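Local coordinates for protein tyrosinase (Aspergillus oryzae, PDB 6JU8) that probably oxidises L-tyrosine and L-dopa to L-dopaquinone with molecular oxygen, using a pair of copper ions held by histidines, at residues V97-T102 with S302-D307. The protein carries 1 engineered substitution. Residues are numbered along the deposited sequence; the frame is centred on the assembly and turned at random. Where two conformers were deposited one is given.
Sequences VHNNYT and SSTRYD. With CU (copper (II) ion), chain C.
Arg305 lays its guanidinium flat against the side-chain amide of Asn100, the two groups stacked with their planes only 7° apart, in the central di-copper domain of tyrosinase. Here the loop leading into helix 103-129 meets the type I beta turn Ser303-Tyr306 that follows helix 298-302. Asn100 OD1 sits over the centre of the guanidinium, 3.2 Å above its plane; the same oxygen takes a weak bond from the backbone N of Tyr101. The guanidinium edge works separately: Arg305 NE donates to Asn99 O at 2.7 Å, and NH1 adds a weaker bond to that carbonyl. The arginine chain runs extended through chi2 and bends at chi3 (-68°), which brings NE to the carbonyl. A water bridges Arg305 NH1 and the backbone O of His98, the residue whose own NE2 binds copper together with His71 and His107. Next to Arg305 in the chain, Thr304 OG1 donates to Asn99 OD1 at 2.6 Å, the two side chains crossing nearly at right angles. Ser303 OG accepts from Arg305 N in an ST turn and also bonds Glu329 of helix 328-340, which holds Asn99 N as well. Tyr101 crosses the arginine chain, its ring 66° from the guanidinium plane. Ser302 OG, bonded to Trp298 O, lies at the ring edge, 3.5 Å from Tyr101 CD1, and at the other end Tyr101 OH lies 3.3 Å from Tyr306 CA.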
# COMPACT_ATOMS: atom_id res chain seq x y z
N VAL A 97 -14.17 14.48 22.69
CA VAL A 97 -13.98 14.13 24.10
C VAL A 97 -13.20 12.83 24.21
O VAL A 97 -13.66 11.78 23.74
CB VAL A 97 -15.32 13.94 24.83
CG1 VAL A 97 -15.05 13.41 26.23
CG2 VAL A 97 -16.08 15.26 24.89
N HIS A 98 -12.02 12.91 24.81
CA HIS A 98 -11.21 11.75 25.19
C HIS A 98 -10.91 11.82 26.68
O HIS A 98 -10.79 12.93 27.24
CB HIS A 98 -9.92 11.70 24.35
CG HIS A 98 -10.24 11.54 22.90
ND1 HIS A 98 -9.99 12.56 21.99
CD2 HIS A 98 -10.79 10.54 22.18
CE1 HIS A 98 -10.35 12.16 20.79
NE2 HIS A 98 -10.87 10.94 20.86
N ASN A 99 -10.81 10.67 27.31
CA ASN A 99 -10.49 10.57 28.74
C ASN A 99 -11.53 11.31 29.56
O ASN A 99 -11.21 11.95 30.57
CB ASN A 99 -9.09 11.11 29.07
CG ASN A 99 -8.60 10.64 30.42
OD1 ASN A 99 -8.73 9.46 30.78
ND2 ASN A 99 -8.04 11.55 31.22
N ASN A 100 -12.80 11.21 29.16
CA ASN A 100 -13.91 11.58 30.04
C ASN A 100 -15.10 10.68 29.75
O ASN A 100 -15.16 10.05 28.69
CB ASN A 100 -14.27 13.05 29.86
CG ASN A 100 -14.95 13.67 31.07
OD1 ASN A 100 -15.17 13.01 32.09
ND2 ASN A 100 -15.28 14.95 30.94
N TYR A 101 -16.06 10.68 30.66
CA TYR A 101 -17.19 9.75 30.61
C TYR A 101 -18.16 10.04 29.48
O TYR A 101 -19.01 9.21 29.16
CB TYR A 101 -17.92 9.74 31.96
CG TYR A 101 -16.91 9.56 33.08
CD1 TYR A 101 -16.25 8.34 33.21
CD2 TYR A 101 -16.60 10.59 33.96
CE1 TYR A 101 -15.32 8.15 34.22
CE2 TYR A 101 -15.68 10.40 34.97
CZ TYR A 101 -15.03 9.19 35.08
OH TYR A 101 -14.10 8.94 36.06
N THR A 102 -18.07 11.22 28.87
CA THR A 102 -18.82 11.56 27.67
C THR A 102 -18.12 11.10 26.40
O THR A 102 -18.61 11.37 25.31
CB THR A 102 -19.08 13.09 27.65
OG1 THR A 102 -17.82 13.71 27.94
CG2 THR A 102 -20.11 13.53 28.69
N SER A 302 -17.06 3.39 30.38
CA SER A 302 -17.01 4.39 29.32
C SER A 302 -15.65 5.01 29.07
O SER A 302 -15.44 5.53 27.96
CB SER A 302 -17.99 5.56 29.64
OG SER A 302 -17.62 6.20 30.84
N SER A 303 -14.75 5.05 30.05
CA SER A 303 -13.60 5.95 29.90
C SER A 303 -12.38 5.47 30.65
O SER A 303 -12.47 4.90 31.74
CB SER A 303 -13.98 7.36 30.40
OG SER A 303 -12.93 8.29 30.21
N THR A 304 -11.22 5.87 30.09
CA THR A 304 -9.95 5.76 30.80
C THR A 304 -9.90 6.66 32.03
O THR A 304 -9.02 6.48 32.89
CB THR A 304 -8.77 6.12 29.85
OG1 THR A 304 -9.05 7.36 29.21
CG2 THR A 304 -8.64 5.06 28.77
N ARG A 305 -10.81 7.62 32.20
CA ARG A 305 -10.71 8.52 33.36
C ARG A 305 -11.01 7.82 34.67
O ARG A 305 -10.58 8.29 35.74
CB ARG A 305 -11.64 9.73 33.17
CG ARG A 305 -11.49 10.73 34.32
CD ARG A 305 -12.36 11.95 34.16
NE ARG A 305 -11.94 12.81 33.06
CZ ARG A 305 -12.19 14.11 33.00
NH1 ARG A 305 -11.77 14.79 31.92
NH2 ARG A 305 -12.83 14.75 33.98
N TYR A 306 -11.78 6.72 34.62
CA TYR A 306 -12.29 6.18 35.89
C TYR A 306 -11.15 5.75 36.79
O TYR A 306 -11.17 6.06 37.98
CB TYR A 306 -13.23 5.00 35.64
CG TYR A 306 -14.07 4.65 36.84
CD1 TYR A 306 -15.30 5.26 37.04
CD2 TYR A 306 -13.65 3.70 37.78
CE1 TYR A 306 -16.10 4.95 38.13
CE2 TYR A 306 -14.44 3.37 38.86
CZ TYR A 306 -15.65 4.01 39.03
OH TYR A 306 -16.48 3.71 40.10
N ASP A 307 -10.17 5.05 36.22
CA ASP A 307 -9.05 4.62 37.06
C ASP A 307 -7.76 4.95 36.33
O ASP A 307 -7.28 4.11 35.56
CB ASP A 307 -9.15 3.14 37.39
CG ASP A 307 -8.25 2.66 38.52
OD1 ASP A 307 -7.30 3.37 38.91
OD2 ASP A 307 -8.50 1.55 39.05
CU CU C . -12.35 10.83 19.22
O HOH W 1 -10.55 14.77 29.32
O HOH W 2 -11.46 9.23 18.64